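Local coordinates for protein S-adenosylmethionine dependent methyltransferase (Mesorhizobium loti, PDB 3BKW) that probably transfers a methyl group from S-adenosylmethionine to an acceptor, as expected of its methyltransferase family, at residues A[196-201]-A[206-211]; A[163-168]-A[230-235]; A[30-35]-A[58-63]. All coordinates share one frame; numbering follows the deposited sequence. Where two conformers were deposited one is given.

A single Rossmann-like methyltransferase chain illustrates how contact chemistry follows place in the fold. Interaction 1 joins helix 194-203 to the outermost strand 207-213 of the seven-stranded sheet, and its touching residues are all buried and mainly aliphatic. Interaction 2 lies farther out, its centre about 22 Å from that of the chain, and couples a small antiparallel sheet shared with the second subunit to the loop before strand 236-242 through charges and an indole face. Interaction 3 is partly buried and purely aromatic, linking helices 32-38 and 56-63. None of the three touches another, yet interactions 1 and 2 both border the second subunit, whereas interaction 3 meets no other chain.

Interaction 1 of 3, residues A[196-201]-A[206-211]; sequences TTLNAL and FAIEHV. With EDO (1,2-ethanediol), chain G; EDO (1,2-ethanediol), chain C.
Leu201 and Phe206 meet where helix 194-203 gives way to strand 207-213, and the side chain of Leu201 can be followed outward. Its CB lies 3.9 Å from Ile208 CD1 and also faces Phe206 CB. Beyond CG, CD1 meets the same Ile208 CD1, while CD2, above the phenyl plane but displaced to one side, meets Phe206 CD2 at 3.8 Å. One turn back, Leu198 CD2 sits between Ile208 CD1 and Val211 CG2, the latter 3.9 Å away. In Ile208 chi1 sets CG1 anti to the carbonyl carbon, and the next torsion, chi2 -52°, turns CD1 to the two leucines. Phe206 N donates to Leu201 O at 3.0 Å, and that oxygen also lies at the edge of the Phe206 ring. Phe206 further makes an edge-to-face contact with His131. Leu198 also packs on Leu198 of the second subunit, and Asn199 bonds to the Val211 backbone of that chain. A serine in place of Phe206 would probably keep the backbone bond but leave Leu201 CD2 and His131 without their aromatic partner. The helix thus joins the outermost strand through apolar side chains and a single main-chain hydrogen bond across the segments.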
loop_
_atom_site.group_PDB
_atom_site.type_symbol
_atom_site.label_atom_id
_atom_site.label_comp_id
_atom_site.label_asym_id
_atom_site.label_seq_id
_atom_site.Cartn_x
_atom_site.Cartn_y
_atom_site.Cartn_z
ATOM N N THR A 196 4.959 -4.760 3.621
ATOM C CA THR A 196 6.098 -5.676 3.471
ATOM C C THR A 196 6.512 -5.797 2.001
ATOM O O THR A 196 7.679 -5.719 1.669
ATOM C CB THR A 196 5.771 -7.043 4.058
ATOM O OG1 THR A 196 5.629 -6.913 5.484
ATOM C CG2 THR A 196 6.871 -8.079 3.730
ATOM N N THR A 197 5.542 -5.997 1.118
ATOM C CA THR A 197 5.819 -6.106 -0.315
ATOM C C THR A 197 6.466 -4.850 -0.868
ATOM O O THR A 197 7.455 -4.915 -1.588
ATOM C CB THR A 197 4.511 -6.410 -1.078
ATOM O OG1 THR A 197 4.032 -7.679 -0.639
ATOM C CG2 THR A 197 4.665 -6.387 -2.616
ATOM N N LEU A 198 5.887 -3.697 -0.537
ATOM C CA LEU A 198 6.410 -2.427 -1.038
ATOM C C LEU A 198 7.783 -2.093 -0.471
ATOM O O LEU A 198 8.679 -1.648 -1.203
ATOM C CB LEU A 198 5.432 -1.290 -0.780
ATOM C CG LEU A 198 4.048 -1.443 -1.437
ATOM C CD1 LEU A 198 3.168 -0.247 -1.050
ATOM C CD2 LEU A 198 4.108 -1.626 -2.934
ATOM N N ASN A 199 7.964 -2.325 0.826
ATOM C CA ASN A 199 9.269 -2.080 1.460
ATOM C C ASN A 199 10.369 -2.961 0.862
ATOM O O ASN A 199 11.484 -2.508 0.659
ATOM C CB ASN A 199 9.180 -2.312 2.957
ATOM C CG ASN A 199 8.334 -1.276 3.669
ATOM O OD1 ASN A 199 8.063 -0.191 3.138
ATOM N ND2 ASN A 199 7.951 -1.590 4.904
ATOM N N ALA A 200 10.017 -4.205 0.534
ATOM C CA ALA A 200 10.947 -5.139 -0.112
ATOM C C ALA A 200 11.345 -4.659 -1.513
ATOM O O ALA A 200 12.520 -4.733 -1.887
ATOM C CB ALA A 200 10.359 -6.529 -0.155
ATOM N N LEU A 201 10.384 -4.127 -2.271
ATOM C CA LEU A 201 10.700 -3.510 -3.564
ATOM C C LEU A 201 11.653 -2.337 -3.412
ATOM O O LEU A 201 12.635 -2.235 -4.130
ATOM C CB LEU A 201 9.430 -3.039 -4.269
ATOM C CG LEU A 201 8.537 -4.120 -4.888
ATOM C CD1 LEU A 201 7.157 -3.549 -5.259
ATOM C CD2 LEU A 201 9.222 -4.694 -6.114
ATOM N N PHE A 206 13.925 -0.462 -6.233
ATOM C CA PHE A 206 12.806 0.034 -7.036
ATOM C C PHE A 206 12.176 1.268 -6.417
ATOM O O PHE A 206 12.189 1.444 -5.195
ATOM C CB PHE A 206 11.693 -1.029 -7.177
ATOM C CG PHE A 206 12.051 -2.197 -8.052
ATOM C CD1 PHE A 206 11.917 -2.104 -9.437
ATOM C CD2 PHE A 206 12.477 -3.402 -7.499
ATOM C CE1 PHE A 206 12.219 -3.184 -10.269
ATOM C CE2 PHE A 206 12.758 -4.515 -8.325
ATOM C CZ PHE A 206 12.638 -4.395 -9.719
ATOM N N ALA A 207 11.620 2.107 -7.283
ATOM C CA ALA A 207 10.783 3.216 -6.873
ATOM C C ALA A 207 9.364 2.712 -7.098
ATOM O O ALA A 207 9.087 2.145 -8.149
ATOM C CB ALA A 207 11.042 4.405 -7.716
ATOM N N ILE A 208 8.463 2.898 -6.133
ATOM C CA ILE A 208 7.044 2.518 -6.321
ATOM C C ILE A 208 6.417 3.545 -7.273
ATOM O O ILE A 208 6.521 4.764 -7.058
ATOM C CB ILE A 208 6.230 2.512 -4.995
ATOM C CG1 ILE A 208 6.927 1.667 -3.916
ATOM C CG2 ILE A 208 4.767 2.080 -5.233
ATOM C CD1 ILE A 208 7.298 0.229 -4.365
ATOM N N GLU A 209 5.784 3.055 -8.331
ATOM C CA GLU A 209 5.131 3.892 -9.334
ATOM C C GLU A 209 3.606 3.928 -9.192
ATOM O O GLU A 209 2.993 4.980 -9.361
ATOM C CB GLU A 209 5.540 3.430 -10.736
ATOM C CG GLU A 209 4.947 4.257 -11.871
ATOM C CD GLU A 209 5.594 3.977 -13.212
ATOM O OE1 GLU A 209 6.817 4.190 -13.324
ATOM O OE2 GLU A 209 4.872 3.594 -14.164
ATOM N N HIS A 210 2.994 2.786 -8.911
ATOM C CA HIS A 210 1.529 2.712 -8.815
ATOM C C HIS A 210 1.147 1.478 -8.012
ATOM O O HIS A 210 1.753 0.424 -8.161
ATOM C CB HIS A 210 0.915 2.641 -10.226
ATOM C CG HIS A 210 -0.580 2.758 -10.266
ATOM N ND1 HIS A 210 -1.231 3.967 -10.395
ATOM C CD2 HIS A 210 -1.544 1.810 -10.238
ATOM C CE1 HIS A 210 -2.538 3.753 -10.413
ATOM N NE2 HIS A 210 -2.753 2.452 -10.324
ATOM N N VAL A 211 0.172 1.635 -7.125
ATOM C CA VAL A 211 -0.328 0.552 -6.289
ATOM C C VAL A 211 -1.858 0.553 -6.395
ATOM O O VAL A 211 -2.490 1.573 -6.151
ATOM C CB VAL A 211 0.102 0.728 -4.819
ATOM C CG1 VAL A 211 -0.444 -0.422 -3.943
ATOM C CG2 VAL A 211 1.616 0.802 -4.698
HETATM C C1 EDO G . 13.396 -0.323 3.186
HETATM O O1 EDO G . 12.811 -0.486 1.892
HETATM C C2 EDO G . 12.300 -0.040 4.204
HETATM O O2 EDO G . 11.500 1.034 3.725
HETATM C C1 EDO C . 3.551 -10.554 -2.419
HETATM O O1 EDO C . 4.646 -10.108 -1.590
HETATM C C2 EDO C . 2.458 -11.256 -1.598
HETATM O O2 EDO C . 2.806 -12.600 -1.274
#

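Interaction 2 of 3, residues A[163-168]-A[230-235]; sequences GRRTWP and ELDRPM
Trp167 and Arg233 form a cation-pi pair that fastens the small antiparallel sheet of strands 158-159 and 165-169, which runs on into the second subunit, to the loop before strand 236-242. This is the tightly packed part. Arg233 CD lies over the five-membered ring, 3.7 Å from its centroid, in a CH-pi contact, and CZ stands 4.3 Å from the six-membered centroid. The guanidinium does not lie flat on the indole: their planes are 75° apart, and NE comes closest, 3.4 Å from Trp167 CE3. A bend at chi2 (98°) folds the arginine chain across the ring, while NH1 turns to Glu230 OE1 in a salt bridge. Trp167 NE1 bonds to Ile148 O, and Trp157 makes an edge-to-face contact with the indole.

The looser side is polar: Arg165 is partly exposed, while Asp232 is buried against the second subunit. In the conformer given, one of two deposited, Arg165 NE forms a salt bridge with Asp232 OD2 at 2.9 Å. OD1 of Asp232 accepts from the backbone N of Arg171 of the second subunit. A water bridges here, donating to Arg165 O at 2.8 Å and, weakly, to Asp232 OD2 at 3.0 Å.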
loop_
_atom_site.group_PDB
_atom_site.type_symbol
_atom_site.label_atom_id
_atom_site.label_comp_id
_atom_site.label_asym_id
_atom_site.label_seq_id
_atom_site.Cartn_x
_atom_site.Cartn_y
_atom_site.Cartn_z
ATOM N N GLY A 163 -28.016 -9.412 7.243
ATOM C CA GLY A 163 -27.956 -9.924 5.869
ATOM C C GLY A 163 -26.850 -9.304 5.027
ATOM O O GLY A 163 -26.778 -9.519 3.819
ATOM N N ARG A 164 -25.961 -8.532 5.650
ATOM C CA ARG A 164 -24.868 -7.899 4.928
ATOM C C ARG A 164 -23.725 -8.897 4.705
ATOM O O ARG A 164 -23.363 -9.654 5.610
ATOM C CB ARG A 164 -24.353 -6.688 5.715
ATOM C CG ARG A 164 -23.262 -5.892 5.040
ATOM C CD ARG A 164 -22.751 -4.767 5.935
ATOM N NE ARG A 164 -23.775 -3.747 6.203
ATOM C CZ ARG A 164 -24.460 -3.565 7.341
ATOM N NH1 ARG A 164 -24.258 -4.310 8.434
ATOM N NH2 ARG A 164 -25.358 -2.582 7.397
ATOM N N ARG A 165 -23.171 -8.880 3.492
ATOM C CA ARG A 165 -22.033 -9.724 3.133
ATOM C C ARG A 165 -20.773 -9.092 3.727
ATOM O O ARG A 165 -20.536 -7.913 3.539
ATOM C CB ARG A 165 -21.897 -9.826 1.606
ATOM C CG ARG A 165 -20.685 -10.613 1.098
ATOM C CD ARG A 165 -20.638 -10.751 -0.432
ATOM N NE ARG A 165 -20.731 -9.456 -1.124
ATOM C CZ ARG A 165 -21.839 -8.903 -1.645
ATOM N NH1 ARG A 165 -23.034 -9.507 -1.613
ATOM N NH2 ARG A 165 -21.749 -7.706 -2.225
ATOM N N THR A 166 -19.968 -9.900 4.431
ATOM C CA THR A 166 -18.692 -9.435 5.019
ATOM C C THR A 166 -17.592 -10.449 4.776
ATOM O O THR A 166 -17.861 -11.621 4.498
ATOM C CB THR A 166 -18.785 -9.179 6.528
ATOM O OG1 THR A 166 -18.944 -10.425 7.229
ATOM C CG2 THR A 166 -19.945 -8.264 6.842
ATOM N N TRP A 167 -16.355 -9.971 4.908
ATOM C CA TRP A 167 -15.146 -10.772 4.732
ATOM C C TRP A 167 -14.347 -10.710 6.027
ATOM O O TRP A 167 -13.604 -9.725 6.262
ATOM C CB TRP A 167 -14.320 -10.256 3.547
ATOM C CG TRP A 167 -13.090 -11.080 3.261
ATOM C CD1 TRP A 167 -11.829 -10.841 3.697
ATOM C CD2 TRP A 167 -13.024 -12.295 2.497
ATOM N NE1 TRP A 167 -10.983 -11.796 3.223
ATOM C CE2 TRP A 167 -11.678 -12.712 2.493
ATOM C CE3 TRP A 167 -13.970 -13.045 1.776
ATOM C CZ2 TRP A 167 -11.236 -13.868 1.815
ATOM C CZ3 TRP A 167 -13.540 -14.222 1.098
ATOM C CH2 TRP A 167 -12.179 -14.618 1.132
ATOM N N PRO A 168 -14.514 -11.717 6.908
ATOM C CA PRO A 168 -13.761 -11.750 8.165
ATOM C C PRO A 168 -12.259 -11.937 7.989
ATOM O O PRO A 168 -11.826 -12.844 7.276
ATOM C CB PRO A 168 -14.386 -12.926 8.920
ATOM C CG PRO A 168 -15.705 -13.092 8.336
ATOM C CD PRO A 168 -15.503 -12.817 6.884
ATOM N N GLU A 230 -16.918 -8.195 -5.316
ATOM C CA GLU A 230 -15.528 -7.727 -5.260
ATOM C C GLU A 230 -15.426 -6.293 -4.693
ATOM O O GLU A 230 -14.343 -5.878 -4.317
ATOM C CB GLU A 230 -14.845 -7.834 -6.636
ATOM C CG GLU A 230 -14.970 -9.227 -7.349
ATOM C CD GLU A 230 -14.367 -10.377 -6.559
ATOM O OE1 GLU A 230 -13.511 -10.122 -5.698
ATOM O OE2 GLU A 230 -14.722 -11.548 -6.830
ATOM N N LEU A 231 -16.550 -5.555 -4.625
ATOM C CA LEU A 231 -16.573 -4.225 -3.975
ATOM C C LEU A 231 -16.308 -4.278 -2.466
ATOM O O LEU A 231 -15.837 -3.292 -1.875
ATOM C CB LEU A 231 -17.896 -3.500 -4.222
ATOM C CG LEU A 231 -18.200 -3.164 -5.692
ATOM C CD1 LEU A 231 -19.532 -2.421 -5.778
ATOM C CD2 LEU A 231 -17.110 -2.339 -6.342
ATOM N N ASP A 232 -16.581 -5.418 -1.836
ATOM C CA ASP A 232 -16.434 -5.559 -0.387
ATOM C C ASP A 232 -15.028 -5.837 0.097
ATOM O O ASP A 232 -14.657 -5.368 1.167
ATOM C CB ASP A 232 -17.421 -6.591 0.153
ATOM C CG ASP A 232 -18.837 -6.077 0.131
ATOM O OD1 ASP A 232 -19.071 -4.911 0.525
ATOM O OD2 ASP A 232 -19.718 -6.849 -0.242
ATOM N N ARG A 233 -14.264 -6.602 -0.673
ATOM C CA ARG A 233 -12.881 -6.876 -0.331
ATOM C C ARG A 233 -12.074 -7.174 -1.601
ATOM O O ARG A 233 -12.597 -7.818 -2.498
ATOM C CB ARG A 233 -12.787 -8.037 0.672
ATOM C CG ARG A 233 -13.230 -9.407 0.142
ATOM C CD ARG A 233 -12.045 -10.258 -0.305
ATOM N NE ARG A 233 -12.520 -11.523 -0.839
ATOM C CZ ARG A 233 -12.945 -11.735 -2.079
ATOM N NH1 ARG A 233 -12.972 -10.769 -2.973
ATOM N NH2 ARG A 233 -13.385 -12.950 -2.417
ATOM N N PRO A 234 -10.804 -6.755 -1.634
ATOM C CA PRO A 234 -9.988 -6.995 -2.812
ATOM C C PRO A 234 -9.401 -8.401 -2.851
ATOM O O PRO A 234 -8.890 -8.886 -1.835
ATOM C CB PRO A 234 -8.868 -5.967 -2.667
ATOM C CG PRO A 234 -8.690 -5.799 -1.223
ATOM C CD PRO A 234 -10.051 -6.020 -0.602
HETATM N N MSE A 235 -9.475 -9.045 -4.010
HETATM C CA MSE A 235 -8.818 -10.321 -4.218
HETATM C C MSE A 235 -7.351 -10.114 -4.601
HETATM O O MSE A 235 -6.512 -10.971 -4.282
HETATM C CB MSE A 235 -9.492 -11.135 -5.315
HETATM C CG MSE A 235 -8.964 -12.534 -5.433
HETATM SE SE MSE A 235 -10.055 -13.602 -6.605
HETATM C CE MSE A 235 -11.686 -13.548 -5.607
HETATM O O HOH W 1 -21.573 -5.925 1.912
#

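Interaction 3 of 3, residues A[30-35]-A[58-63]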
loop_
_atom_site.group_PDB
_atom_site.type_symbol
_atom_site.label_atom_id
_atom_site.label_comp_id
_atom_site.label_asym_id
_atom_site.label_seq_id
_atom_site.Cartn_x
_atom_site.Cartn_y
_atom_site.Cartn_z
ATOM N N ALA A 30 -10.697 -10.389 -14.872
ATOM C CA ALA A 30 -11.284 -9.119 -14.428
ATOM C C ALA A 30 -10.251 -8.049 -14.162
ATOM O O ALA A 30 -10.498 -6.875 -14.444
ATOM C CB ALA A 30 -12.122 -9.326 -13.156
ATOM N N GLU A 31 -9.110 -8.468 -13.605
ATOM C CA GLU A 31 -8.013 -7.560 -13.277
ATOM C C GLU A 31 -7.056 -7.212 -14.425
ATOM O O GLU A 31 -6.183 -6.360 -14.232
ATOM C CB GLU A 31 -7.196 -8.068 -12.070
ATOM C CG GLU A 31 -6.151 -9.168 -12.287
ATOM C CD GLU A 31 -6.689 -10.557 -12.644
ATOM O OE1 GLU A 31 -7.928 -10.768 -12.736
ATOM O OE2 GLU A 31 -5.834 -11.453 -12.832
ATOM N N TRP A 32 -7.211 -7.848 -15.587
ATOM C CA TRP A 32 -6.326 -7.565 -16.728
ATOM C C TRP A 32 -6.354 -6.107 -17.198
ATOM O O TRP A 32 -5.289 -5.519 -17.333
ATOM C CB TRP A 32 -6.505 -8.560 -17.882
ATOM C CG TRP A 32 -5.909 -8.107 -19.178
ATOM C CD1 TRP A 32 -6.583 -7.801 -20.297
ATOM C CD2 TRP A 32 -4.521 -7.870 -19.457
ATOM N NE1 TRP A 32 -5.721 -7.406 -21.273
ATOM C CE2 TRP A 32 -4.447 -7.421 -20.789
ATOM C CE3 TRP A 32 -3.339 -7.970 -18.707
ATOM C CZ2 TRP A 32 -3.237 -7.112 -21.418
ATOM C CZ3 TRP A 32 -2.109 -7.642 -19.328
ATOM C CH2 TRP A 32 -2.078 -7.208 -20.672
ATOM N N PRO A 33 -7.542 -5.529 -17.470
ATOM C CA PRO A 33 -7.548 -4.119 -17.889
ATOM C C PRO A 33 -6.834 -3.136 -16.954
ATOM O O PRO A 33 -6.119 -2.250 -17.432
ATOM C CB PRO A 33 -9.034 -3.805 -18.002
ATOM C CG PRO A 33 -9.659 -5.125 -18.312
ATOM C CD PRO A 33 -8.898 -6.102 -17.502
ATOM N N ALA A 34 -7.010 -3.313 -15.646
ATOM C CA ALA A 34 -6.329 -2.495 -14.630
ATOM C C ALA A 34 -4.822 -2.680 -14.662
ATOM O O ALA A 34 -4.080 -1.701 -14.588
ATOM C CB ALA A 34 -6.845 -2.838 -13.253
ATOM N N LEU A 35 -4.380 -3.927 -14.803
ATOM C CA LEU A 35 -2.941 -4.242 -14.853
ATOM C C LEU A 35 -2.345 -3.757 -16.179
ATOM O O LEU A 35 -1.271 -3.141 -16.199
ATOM C CB LEU A 35 -2.719 -5.742 -14.624
ATOM C CG LEU A 35 -1.301 -6.179 -14.275
ATOM C CD1 LEU A 35 -0.848 -5.498 -12.983
ATOM C CD2 LEU A 35 -1.204 -7.708 -14.198
ATOM N N CYS A 58 2.336 -13.136 -23.141
ATOM C CA CYS A 58 3.447 -13.180 -24.107
ATOM C C CYS A 58 2.954 -12.862 -25.515
ATOM O O CYS A 58 3.544 -12.020 -26.209
ATOM C CB CYS A 58 4.149 -14.538 -24.092
ATOM S SG CYS A 58 5.002 -14.856 -22.550
ATOM N N ARG A 59 1.864 -13.523 -25.923
ATOM C CA ARG A 59 1.249 -13.272 -27.221
ATOM C C ARG A 59 0.662 -11.869 -27.333
ATOM O O ARG A 59 0.823 -11.231 -28.365
ATOM C CB ARG A 59 0.211 -14.332 -27.588
ATOM C CG ARG A 59 0.842 -15.688 -27.903
ATOM C CD ARG A 59 -0.170 -16.694 -28.417
ATOM N NE ARG A 59 -1.134 -17.079 -27.395
ATOM C CZ ARG A 59 -0.877 -17.874 -26.354
ATOM N NH1 ARG A 59 0.323 -18.410 -26.169
ATOM N NH2 ARG A 59 -1.845 -18.141 -25.484
ATOM N N TRP A 60 0.001 -11.392 -26.280
ATOM C CA TRP A 60 -0.527 -10.014 -26.266
ATOM C C TRP A 60 0.606 -9.008 -26.489
ATOM O O TRP A 60 0.482 -8.102 -27.312
ATOM C CB TRP A 60 -1.288 -9.710 -24.956
ATOM C CG TRP A 60 -1.747 -8.278 -24.851
ATOM C CD1 TRP A 60 -2.932 -7.779 -25.280
ATOM C CD2 TRP A 60 -1.003 -7.161 -24.327
ATOM N NE1 TRP A 60 -2.983 -6.430 -25.045
ATOM C CE2 TRP A 60 -1.807 -6.015 -24.487
ATOM C CE3 TRP A 60 0.267 -7.023 -23.759
ATOM C CZ2 TRP A 60 -1.400 -4.739 -24.058
ATOM C CZ3 TRP A 60 0.685 -5.757 -23.334
ATOM C CH2 TRP A 60 -0.148 -4.628 -23.502
ATOM N N ALA A 61 1.705 -9.180 -25.761
ATOM C CA ALA A 61 2.846 -8.270 -25.851
ATOM C C ALA A 61 3.454 -8.274 -27.248
ATOM O O ALA A 61 3.781 -7.206 -27.791
ATOM C CB ALA A 61 3.899 -8.620 -24.810
ATOM N N HIS A 62 3.618 -9.466 -27.821
ATOM C CA HIS A 62 4.115 -9.598 -29.191
ATOM C C HIS A 62 3.159 -8.909 -30.182
ATOM O O HIS A 62 3.595 -8.117 -31.020
ATOM C CB HIS A 62 4.303 -11.066 -29.586
ATOM C CG HIS A 62 4.820 -11.241 -30.982
ATOM N ND1 HIS A 62 6.158 -11.143 -31.295
ATOM C CD2 HIS A 62 4.172 -11.443 -32.155
ATOM C CE1 HIS A 62 6.316 -11.317 -32.597
ATOM N NE2 HIS A 62 5.128 -11.506 -33.142
ATOM N N GLU A 63 1.864 -9.183 -30.056
ATOM C CA GLU A 63 0.852 -8.523 -30.908
ATOM C C GLU A 63 0.929 -6.992 -30.842
ATOM O O GLU A 63 0.697 -6.319 -31.859
ATOM C CB GLU A 63 -0.558 -8.962 -30.529
ATOM C CG GLU A 63 -0.896 -10.383 -30.879
ATOM C CD GLU A 63 -2.094 -10.940 -30.096
ATOM O OE1 GLU A 63 -2.897 -10.152 -29.530
ATOM O OE2 GLU A 63 -2.234 -12.187 -30.055
#
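The backbones of helices 32-38 and 56-63 stay well apart here, the nearest alpha carbons, those of Trp32 and Trp60, being 11.4 Å from each other. Two indoles span that distance. CG is anti to the backbone nitrogen in both, chi1 being 164° in Trp32, which sends each indole out from its helix into the gap.

They meet as a T-shaped, edge-to-face pair. Trp32 supplies the edge, on the benzo side of its indole: CZ2 stands 3.5 Å above the plane of the Trp60 ring system, over its centre, with CE2 of Trp60 the closest atom at 3.6 Å. The neighbouring CH2 of Trp32 leans toward CD2 of Trp60, 3.8 Å away, and then toward CE3. The planes are turned 81° against each other, and the centroids of the Trp32 six-membered ring and the Trp60 five-membered ring are 4.9 Å apart. This arrangement directs the weakly positive ring hydrogens of Trp32 at the pi cloud of Trp60, an attraction that needs no hydrogen bond.

In the Rossmann-like fold of this family, helix 56-63 follows the first strand, 46-50, and precedes strand 68-73, while helix 32-38 comes before that alternating series begins. The pair therefore joins the first modelled helix to the first crossover helix of the methyltransferase domain.

Other groups border both rings. Trp32 also packs on Tyr112 of the central strand 108-114, and Trp60 stacks with the ring of His64 and touches Leu26 and Leu39. A 1,2-ethanediol, probably from the crystallisation liquor, is bound about 4 Å from the side chain of Trp60.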